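PDB 5Z6P: B-agarase from Agarivorans gilvus, which probably hydrolyses beta-glycosidic linkages of agarose, as a beta-agarase of glycoside hydrolase family 50. Local coordinates for residues Phe542-Tyr550 against Asp586-Phe594; Asp661-Phe671 against Tyr708-Gln716. All blocks are in the same frame, centred on the assembly; numbering follows the deposited sequence.

Contact 1: residues Phe542-Tyr550 against Asp586-Phe594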
loop_
_atom_site.group_PDB
_atom_site.type_symbol
_atom_site.label_atom_id
_atom_site.label_comp_id
_atom_site.label_asym_id
_atom_site.label_seq_id
_atom_site.Cartn_x
_atom_site.Cartn_y
_atom_site.Cartn_z
ATOM N N PHE A 542 -9.841 11.498 -28.744
ATOM C CA PHE A 542 -9.935 10.106 -29.175
ATOM C C PHE A 542 -10.513 10.010 -30.597
ATOM O O PHE A 542 -10.035 9.236 -31.408
ATOM C CB PHE A 542 -10.798 9.262 -28.229
ATOM C CG PHE A 542 -10.141 8.904 -26.901
ATOM C CD1 PHE A 542 -8.850 9.278 -26.596
ATOM C CD2 PHE A 542 -10.847 8.175 -25.960
ATOM C CE1 PHE A 542 -8.276 8.919 -25.354
ATOM C CE2 PHE A 542 -10.286 7.828 -24.732
ATOM C CZ PHE A 542 -9.011 8.202 -24.434
ATOM N N VAL A 543 -11.546 10.799 -30.878
ATOM C CA VAL A 543 -12.155 10.822 -32.201
ATOM C C VAL A 543 -11.124 11.231 -33.262
ATOM O O VAL A 543 -11.046 10.630 -34.322
ATOM C CB VAL A 543 -13.372 11.777 -32.248
ATOM C CG1 VAL A 543 -13.812 12.030 -33.694
ATOM C CG2 VAL A 543 -14.514 11.197 -31.447
ATOM N N GLU A 544 -10.327 12.248 -32.963
ATOM C CA GLU A 544 -9.350 12.731 -33.929
ATOM C C GLU A 544 -8.234 11.698 -34.102
ATOM O O GLU A 544 -7.688 11.547 -35.191
ATOM C CB GLU A 544 -8.792 14.085 -33.498
ATOM C CG GLU A 544 -7.667 14.623 -34.375
ATOM C CD GLU A 544 -8.090 14.996 -35.807
ATOM O OE1 GLU A 544 -9.294 15.225 -36.072
ATOM O OE2 GLU A 544 -7.190 15.080 -36.670
ATOM N N LEU A 545 -7.928 10.966 -33.030
ATOM C CA LEU A 545 -6.949 9.895 -33.114
ATOM C C LEU A 545 -7.437 8.770 -34.048
ATOM O O LEU A 545 -6.704 8.322 -34.916
ATOM C CB LEU A 545 -6.631 9.350 -31.713
ATOM C CG LEU A 545 -5.461 8.374 -31.580
ATOM C CD1 LEU A 545 -5.019 8.241 -30.138
ATOM C CD2 LEU A 545 -5.740 6.964 -32.159
ATOM N N LEU A 546 -8.659 8.300 -33.846
ATOM C CA LEU A 546 -9.210 7.248 -34.675
ATOM C C LEU A 546 -9.402 7.722 -36.125
ATOM O O LEU A 546 -9.195 6.963 -37.060
ATOM C CB LEU A 546 -10.537 6.750 -34.090
ATOM C CG LEU A 546 -10.322 6.056 -32.733
ATOM C CD1 LEU A 546 -11.601 5.932 -31.909
ATOM C CD2 LEU A 546 -9.637 4.706 -32.919
ATOM N N LYS A 547 -9.792 8.982 -36.293
ATOM C CA LYS A 547 -10.003 9.548 -37.624
ATOM C C LYS A 547 -8.662 9.623 -38.372
ATOM O O LYS A 547 -8.593 9.394 -39.563
ATOM C CB LYS A 547 -10.654 10.922 -37.506
ATOM C CG LYS A 547 -11.157 11.524 -38.778
ATOM C CD LYS A 547 -12.058 12.701 -38.443
ATOM C CE LYS A 547 -11.510 13.998 -38.982
ATOM N NZ LYS A 547 -11.754 14.162 -40.440
ATOM N N THR A 548 -7.591 9.917 -37.654
ATOM C CA THR A 548 -6.266 9.950 -38.257
ATOM C C THR A 548 -5.805 8.542 -38.661
ATOM O O THR A 548 -5.213 8.351 -39.720
ATOM C CB THR A 548 -5.254 10.590 -37.287
ATOM O OG1 THR A 548 -5.566 11.979 -37.149
ATOM C CG2 THR A 548 -3.822 10.422 -37.788
ATOM N N LYS A 549 -6.095 7.557 -37.818
ATOM C CA LYS A 549 -5.777 6.180 -38.150
ATOM C C LYS A 549 -6.640 5.599 -39.288
ATOM O O LYS A 549 -6.110 4.960 -40.185
ATOM C CB LYS A 549 -5.915 5.283 -36.930
ATOM C CG LYS A 549 -5.738 3.826 -37.265
ATOM C CD LYS A 549 -5.769 2.963 -36.035
ATOM C CE LYS A 549 -5.286 1.572 -36.339
ATOM N NZ LYS A 549 -5.413 0.744 -35.138
ATOM N N TYR A 550 -7.957 5.805 -39.245
ATOM C CA TYR A 550 -8.859 5.118 -40.178
ATOM C C TYR A 550 -9.318 5.979 -41.362
ATOM O O TYR A 550 -9.759 5.440 -42.370
ATOM C CB TYR A 550 -10.088 4.575 -39.431
ATOM C CG TYR A 550 -9.756 3.412 -38.516
ATOM C CD1 TYR A 550 -9.487 2.158 -39.036
ATOM C CD2 TYR A 550 -9.690 3.580 -37.146
ATOM C CE1 TYR A 550 -9.166 1.103 -38.221
ATOM C CE2 TYR A 550 -9.371 2.520 -36.304
ATOM C CZ TYR A 550 -9.109 1.280 -36.855
ATOM O OH TYR A 550 -8.800 0.209 -36.059
ATOM N N ASP A 586 -6.635 -0.350 -30.621
ATOM C CA ASP A 586 -7.090 1.039 -30.565
ATOM C C ASP A 586 -7.254 1.538 -29.115
ATOM O O ASP A 586 -6.873 2.650 -28.813
ATOM C CB ASP A 586 -8.402 1.204 -31.355
ATOM C CG ASP A 586 -8.188 1.103 -32.869
ATOM O OD1 ASP A 586 -7.080 1.423 -33.315
ATOM O OD2 ASP A 586 -9.110 0.701 -33.601
ATOM N N TYR A 587 -7.805 0.716 -28.225
ATOM C CA TYR A 587 -7.900 1.111 -26.814
ATOM C C TYR A 587 -6.518 1.467 -26.270
ATOM O O TYR A 587 -6.364 2.438 -25.538
ATOM C CB TYR A 587 -8.527 0.007 -25.937
ATOM C CG TYR A 587 -9.918 -0.445 -26.338
ATOM C CD1 TYR A 587 -10.758 0.373 -27.081
ATOM C CD2 TYR A 587 -10.389 -1.698 -25.955
ATOM C CE1 TYR A 587 -12.036 -0.055 -27.450
ATOM C CE2 TYR A 587 -11.631 -2.130 -26.309
ATOM C CZ TYR A 587 -12.455 -1.316 -27.056
ATOM O OH TYR A 587 -13.686 -1.781 -27.402
ATOM N N ALA A 588 -5.516 0.674 -26.640
ATOM C CA ALA A 588 -4.137 0.931 -26.229
ATOM C C ALA A 588 -3.626 2.298 -26.713
ATOM O O ALA A 588 -3.042 3.051 -25.944
ATOM C CB ALA A 588 -3.228 -0.171 -26.731
ATOM N N LEU A 589 -3.835 2.598 -27.989
ATOM C CA LEU A 589 -3.463 3.904 -28.530
ATOM C C LEU A 589 -4.140 5.040 -27.746
ATOM O O LEU A 589 -3.518 6.028 -27.402
ATOM C CB LEU A 589 -3.852 4.011 -30.006
ATOM C CG LEU A 589 -3.174 3.095 -31.028
ATOM C CD1 LEU A 589 -3.813 3.285 -32.398
ATOM C CD2 LEU A 589 -1.672 3.360 -31.087
ATOM N N LEU A 590 -5.436 4.878 -27.505
ATOM C CA LEU A 590 -6.235 5.887 -26.822
ATOM C C LEU A 590 -5.739 6.093 -25.386
ATOM O O LEU A 590 -5.544 7.216 -24.981
ATOM C CB LEU A 590 -7.716 5.496 -26.827
ATOM C CG LEU A 590 -8.366 5.364 -28.215
ATOM C CD1 LEU A 590 -9.807 4.872 -28.122
ATOM C CD2 LEU A 590 -8.309 6.676 -28.984
ATOM N N LEU A 591 -5.523 5.003 -24.644
ATOM C CA LEU A 591 -5.070 5.090 -23.253
ATOM C C LEU A 591 -3.711 5.796 -23.168
ATOM O O LEU A 591 -3.522 6.727 -22.375
ATOM C CB LEU A 591 -4.993 3.689 -22.617
ATOM C CG LEU A 591 -4.543 3.560 -21.171
ATOM C CD1 LEU A 591 -5.448 4.336 -20.232
ATOM C CD2 LEU A 591 -4.474 2.088 -20.765
ATOM N N GLU A 592 -2.780 5.377 -24.014
ATOM C CA GLU A 592 -1.467 5.996 -24.014
ATOM C C GLU A 592 -1.536 7.472 -24.392
ATOM O O GLU A 592 -0.853 8.274 -23.777
ATOM C CB GLU A 592 -0.494 5.269 -24.956
ATOM C CG GLU A 592 0.832 6.002 -25.089
ATOM C CD GLU A 592 1.949 5.159 -25.663
ATOM O OE1 GLU A 592 1.737 3.959 -25.837
ATOM O OE2 GLU A 592 3.039 5.699 -25.931
ATOM N N ALA A 593 -2.350 7.840 -25.384
ATOM C CA ALA A 593 -2.465 9.261 -25.748
ATOM C C ALA A 593 -3.037 10.085 -24.578
ATOM O O ALA A 593 -2.571 11.169 -24.283
ATOM C CB ALA A 593 -3.343 9.453 -27.001
ATOM N N PHE A 594 -4.060 9.553 -23.935
ATOM C CA PHE A 594 -4.641 10.201 -22.761
ATOM C C PHE A 594 -3.589 10.441 -21.670
ATOM O O PHE A 594 -3.378 11.570 -21.250
ATOM C CB PHE A 594 -5.802 9.364 -22.210
ATOM C CG PHE A 594 -6.201 9.725 -20.793
ATOM C CD1 PHE A 594 -6.821 10.927 -20.516
ATOM C CD2 PHE A 594 -5.980 8.837 -19.754
ATOM C CE1 PHE A 594 -7.204 11.248 -19.218
ATOM C CE2 PHE A 594 -6.345 9.147 -18.467
ATOM C CZ PHE A 594 -6.948 10.363 -18.193
#
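Asp586 meets the last turn of helix 537-550 through both carboxylate oxygens. Its OD1 takes Lys549 NZ at 2.6 Å on the syn side in a salt bridge, NZ lying 22° out of the carboxylate plane, and its OD2 takes the hydroxyl of Tyr550 (OH to OD2 2.5 Å) on the syn lone pair. The Lys549 chain is extended, which carries NZ across to the acid, and the two grips fix the rotation of the carboxylate. Beside it, Leu546 CD2 rests 3.9 Å from Asp586 CG. Leu589 borders the same charged patch, its CD1 4.1 Å from Lys549 CD, while its CB meets one methyl of Leu545. Leu590 fills the middle: its CB sits over the centre of the Phe542 ring, 3.8 Å from the centroid, a CH-pi contact, and its CD2 lies 3.6 Å from Phe542 CG. Ala593 CB touches Leu545 CD1 at 3.8 Å, and Phe594 closes the row with CB at the edge of the Phe542 ring. The axes of the two segments come within 10.3 Å, their N-to-C directions 132° apart, a strongly tilted, roughly antiparallel packing that joins the end of helix 537-550 to the first half of helix 581-609. Trp560 also hydrogen-bonds Asp586 OD2, and Ser559 hydrogen-bonds Tyr550 OH; helix 567-572 packs on Leu546 and Tyr550, helix 523-530 on Phe542 and Leu590, helix 627-634 on Ala588, Leu591 and Glu592.

Contact 2: residues Asp661-Phe671 against Tyr708-Gln716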
loop_
_atom_site.group_PDB
_atom_site.type_symbol
_atom_site.label_atom_id
_atom_site.label_comp_id
_atom_site.label_asym_id
_atom_site.label_seq_id
_atom_site.Cartn_x
_atom_site.Cartn_y
_atom_site.Cartn_z
ATOM N N ASP A 661 13.766 1.425 -19.856
ATOM C CA ASP A 661 15.095 1.964 -19.582
ATOM C C ASP A 661 15.047 3.372 -19.003
ATOM O O ASP A 661 15.703 4.294 -19.495
ATOM C CB ASP A 661 15.972 1.935 -20.855
ATOM C CG ASP A 661 17.418 2.374 -20.584
ATOM O OD1 ASP A 661 17.882 2.223 -19.438
ATOM O OD2 ASP A 661 18.071 2.913 -21.497
ATOM N N MET A 662 14.255 3.520 -17.943
ATOM C CA MET A 662 14.175 4.757 -17.178
ATOM C C MET A 662 14.679 4.503 -15.758
ATOM O O MET A 662 14.476 3.415 -15.228
ATOM C CB MET A 662 12.721 5.290 -17.137
ATOM C CG MET A 662 12.240 5.921 -18.443
ATOM S SD MET A 662 13.021 7.499 -18.748
ATOM C CE MET A 662 12.132 8.532 -17.587
ATOM N N PRO A 663 15.331 5.504 -15.138
ATOM C CA PRO A 663 15.558 5.381 -13.700
ATOM C C PRO A 663 14.215 5.317 -12.982
ATOM O O PRO A 663 13.270 6.028 -13.364
ATOM C CB PRO A 663 16.310 6.650 -13.348
ATOM C CG PRO A 663 15.885 7.635 -14.378
ATOM C CD PRO A 663 15.638 6.856 -15.627
ATOM N N SER A 664 14.132 4.445 -11.982
ATOM C CA SER A 664 12.876 4.150 -11.310
ATOM C C SER A 664 13.038 4.273 -9.795
ATOM O O SER A 664 14.162 4.180 -9.275
ATOM C CB SER A 664 12.388 2.746 -11.676
ATOM O OG SER A 664 12.340 2.566 -13.083
ATOM N N ILE A 665 11.922 4.488 -9.095
ATOM C CA ILE A 665 11.960 4.564 -7.636
ATOM C C ILE A 665 10.737 3.892 -6.987
ATOM O O ILE A 665 9.607 4.009 -7.471
ATOM C CB ILE A 665 12.098 6.044 -7.172
ATOM C CG1 ILE A 665 12.513 6.124 -5.697
ATOM C CG2 ILE A 665 10.830 6.854 -7.497
ATOM C CD1 ILE A 665 13.003 7.507 -5.283
ATOM N N ILE A 666 10.985 3.121 -5.929
ATOM C CA ILE A 666 9.905 2.544 -5.144
ATOM C C ILE A 666 9.380 3.585 -4.173
ATOM O O ILE A 666 10.124 4.088 -3.332
ATOM C CB ILE A 666 10.341 1.288 -4.345
ATOM C CG1 ILE A 666 10.705 0.140 -5.294
ATOM C CG2 ILE A 666 9.198 0.830 -3.432
ATOM C CD1 ILE A 666 9.538 -0.306 -6.161
ATOM N N GLY A 667 8.096 3.897 -4.271
ATOM C CA GLY A 667 7.508 4.913 -3.416
ATOM C C GLY A 667 7.029 4.408 -2.062
ATOM O O GLY A 667 6.992 5.159 -1.104
ATOM N N GLU A 668 6.662 3.132 -2.007
ATOM C CA GLU A 668 6.073 2.504 -0.839
ATOM C C GLU A 668 6.302 0.999 -0.835
ATOM O O GLU A 668 6.203 0.348 -1.865
ATOM C CB GLU A 668 4.566 2.753 -0.781
ATOM C CG GLU A 668 4.144 4.201 -0.617
ATOM C CD GLU A 668 2.649 4.391 -0.768
ATOM O OE1 GLU A 668 1.905 3.439 -0.509
ATOM O OE2 GLU A 668 2.239 5.489 -1.166
ATOM N N PHE A 669 6.573 0.466 0.355
ATOM C CA PHE A 669 6.535 -0.969 0.636
ATOM C C PHE A 669 6.524 -1.125 2.149
ATOM O O PHE A 669 6.921 -0.211 2.864
ATOM C CB PHE A 669 7.732 -1.720 0.027
ATOM C CG PHE A 669 9.043 -1.453 0.706
ATOM C CD1 PHE A 669 9.750 -0.295 0.456
ATOM C CD2 PHE A 669 9.597 -2.391 1.563
ATOM C CE1 PHE A 669 10.969 -0.052 1.074
ATOM C CE2 PHE A 669 10.809 -2.169 2.191
ATOM C CZ PHE A 669 11.503 -0.998 1.953
ATOM N N HIS A 670 6.088 -2.274 2.641
ATOM C CA HIS A 670 6.247 -2.513 4.069
ATOM C C HIS A 670 6.140 -3.957 4.482
ATOM O O HIS A 670 5.819 -4.836 3.685
ATOM C CB HIS A 670 5.242 -1.660 4.885
ATOM C CG HIS A 670 3.797 -2.015 4.691
ATOM N ND1 HIS A 670 2.804 -1.061 4.634
ATOM C CD2 HIS A 670 3.174 -3.210 4.593
ATOM C CE1 HIS A 670 1.634 -1.656 4.486
ATOM N NE2 HIS A 670 1.830 -2.960 4.471
ATOM N N PHE A 671 6.406 -4.167 5.765
ATOM C CA PHE A 671 6.246 -5.456 6.405
ATOM C C PHE A 671 5.674 -5.283 7.823
ATOM O O PHE A 671 6.181 -4.487 8.604
ATOM C CB PHE A 671 7.598 -6.184 6.435
ATOM C CG PHE A 671 8.153 -6.443 5.075
ATOM C CD1 PHE A 671 7.644 -7.459 4.295
ATOM C CD2 PHE A 671 9.157 -5.643 4.552
ATOM C CE1 PHE A 671 8.147 -7.681 3.035
ATOM C CE2 PHE A 671 9.653 -5.871 3.293
ATOM C CZ PHE A 671 9.150 -6.886 2.538
ATOM N N TYR A 708 17.763 -0.505 -12.625
ATOM C CA TYR A 708 16.895 0.598 -13.041
ATOM C C TYR A 708 16.379 1.393 -11.862
ATOM O O TYR A 708 15.730 2.427 -12.036
ATOM C CB TYR A 708 15.728 0.075 -13.876
ATOM C CG TYR A 708 16.223 -0.612 -15.109
ATOM C CD1 TYR A 708 16.509 0.115 -16.249
ATOM C CD2 TYR A 708 16.448 -1.980 -15.118
ATOM C CE1 TYR A 708 16.987 -0.502 -17.382
ATOM C CE2 TYR A 708 16.929 -2.610 -16.241
ATOM C CZ TYR A 708 17.195 -1.860 -17.375
ATOM O OH TYR A 708 17.671 -2.472 -18.502
ATOM N N PHE A 709 16.684 0.934 -10.654
ATOM C CA PHE A 709 16.159 1.609 -9.482
ATOM C C PHE A 709 17.195 2.446 -8.747
ATOM O O PHE A 709 18.370 2.067 -8.605
ATOM C CB PHE A 709 15.519 0.590 -8.546
ATOM C CG PHE A 709 14.100 0.288 -8.899
ATOM C CD1 PHE A 709 13.802 -0.641 -9.878
ATOM C CD2 PHE A 709 13.067 0.963 -8.273
ATOM C CE1 PHE A 709 12.499 -0.902 -10.219
ATOM C CE2 PHE A 709 11.768 0.723 -8.610
ATOM C CZ PHE A 709 11.470 -0.211 -9.582
ATOM N N VAL A 710 16.744 3.610 -8.301
ATOM C CA VAL A 710 17.639 4.570 -7.699
ATOM C C VAL A 710 17.233 4.848 -6.258
ATOM O O VAL A 710 17.787 5.719 -5.610
ATOM C CB VAL A 710 17.681 5.884 -8.519
ATOM C CG1 VAL A 710 18.232 5.600 -9.934
ATOM C CG2 VAL A 710 16.293 6.559 -8.589
ATOM N N GLY A 711 16.266 4.096 -5.765
ATOM C CA GLY A 711 15.810 4.274 -4.397
ATOM C C GLY A 711 14.589 3.452 -4.033
ATOM O O GLY A 711 13.968 2.837 -4.902
ATOM N N ALA A 712 14.269 3.427 -2.738
ATOM C CA ALA A 712 13.069 2.780 -2.221
ATOM C C ALA A 712 12.635 3.429 -0.897
ATOM O O ALA A 712 13.436 3.611 0.021
ATOM C CB ALA A 712 13.288 1.254 -2.036
ATOM N N HIS A 713 11.364 3.805 -0.831
ATOM C CA HIS A 713 10.819 4.468 0.342
ATOM C C HIS A 713 9.819 3.560 1.051
ATOM O O HIS A 713 8.971 2.943 0.417
ATOM C CB HIS A 713 10.158 5.790 -0.030
ATOM C CG HIS A 713 11.091 6.789 -0.630
ATOM N ND1 HIS A 713 10.660 7.830 -1.425
ATOM C CD2 HIS A 713 12.441 6.902 -0.564
ATOM C CE1 HIS A 713 11.695 8.549 -1.804
ATOM N NE2 HIS A 713 12.787 8.011 -1.300
ATOM N N TYR A 714 9.932 3.511 2.376
ATOM C CA TYR A 714 9.174 2.607 3.211
ATOM C C TYR A 714 7.950 3.301 3.825
ATOM O O TYR A 714 8.045 4.379 4.407
ATOM C CB TYR A 714 10.078 2.020 4.315
ATOM C CG TYR A 714 9.373 1.055 5.247
ATOM C CD1 TYR A 714 8.584 1.520 6.298
ATOM C CD2 TYR A 714 9.473 -0.309 5.072
ATOM C CE1 TYR A 714 7.930 0.658 7.132
ATOM C CE2 TYR A 714 8.818 -1.186 5.910
ATOM C CZ TYR A 714 8.053 -0.691 6.947
ATOM O OH TYR A 714 7.379 -1.538 7.773
ATOM N N PHE A 715 6.799 2.658 3.690
ATOM C CA PHE A 715 5.553 3.212 4.224
ATOM C C PHE A 715 5.220 2.418 5.489
ATOM O O PHE A 715 4.713 1.316 5.386
ATOM C CB PHE A 715 4.428 3.115 3.179
ATOM C CG PHE A 715 3.203 3.948 3.495
ATOM C CD1 PHE A 715 2.327 3.568 4.493
ATOM C CD2 PHE A 715 2.915 5.087 2.770
ATOM C CE1 PHE A 715 1.188 4.319 4.781
ATOM C CE2 PHE A 715 1.776 5.842 3.052
ATOM C CZ PHE A 715 0.911 5.445 4.058
ATOM N N GLN A 716 5.448 2.971 6.677
ATOM C CA GLN A 716 5.628 4.386 6.950
ATOM C C GLN A 716 6.445 4.549 8.247
ATOM O O GLN A 716 6.769 3.567 8.898
ATOM C CB GLN A 716 4.260 5.078 7.094
ATOM C CG GLN A 716 3.415 4.407 8.177
ATOM C CD GLN A 716 2.039 5.032 8.396
ATOM O OE1 GLN A 716 1.713 6.056 7.817
ATOM N NE2 GLN A 716 1.230 4.400 9.253
HETATM O O HOH W 1 7.871 7.987 -1.435
#
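Ser664 and Ile666 pair with Phe709 and Ala712 in two neighbouring parallel strands, joined through helix 689-704 as a beta-alpha-beta crossover, consistent with the (beta/alpha)8 (TIM) barrel of this glycosidase clan. Between the two pairs the register slips by one residue, a beta bulge at Val710 and Gly711, yet Val710 N still reaches Ser664 O (2.8 Å) and His713 N reaches Ile666 O.

On the face toward helix 689-704, large and small groups interlock. The small Ser664 CB sits over the centre of the Phe709 ring, 3.7 Å from the centroid, and Ile666 CD1 presses on Phe709 CE2 at 3.5 Å. The low methyl of Ala712 fits between Ile666, whose CB is 3.7 Å from Ala712 CB, and the Phe669 ring. On the other face of the sheet, Ile665 leans over side-chain-less Gly711: with CG1 anti to the backbone N (chi1 -165°), its CG1 passes the Gly711 carbonyl and CD1 ends against the His713 ring.

Toward the C-terminal ends of the segments the bumps are aromatic. Tyr714 drives an edge into the face of Phe669, CD2 to Phe669 CE2 3.7 Å, with the planes at 85°. Glu668 runs alongside Phe715, its CD 3.6 Å from Phe715 CD2, while its carboxylate is held by Arg619 and Tyr645. On the His713 side of the sheet one water donates to Gly667 O and lies in the plane of the His713 ring at its edge, 2.8 Å from ND1.

Contact 1 and contact 2 follow one another along the chain and do not touch: their centres lie 32 Å apart and their nearest atoms about 12 Å. The helix pair is peripheral, its centre about 32 Å from the centre of the chain, whereas the strand pair is buried, about 12 Å from it. Helix 581-609, which carries 586-594, leads on to strand 614-615 and then to Arg619, whose salt bridge with Glu668 brings that part of the chain to contact 2. In glycosidases of this clan the active site lies at the C-terminal ends of the barrel strands, so the later half of contact 2 probably borders it, with contact 1 farther out.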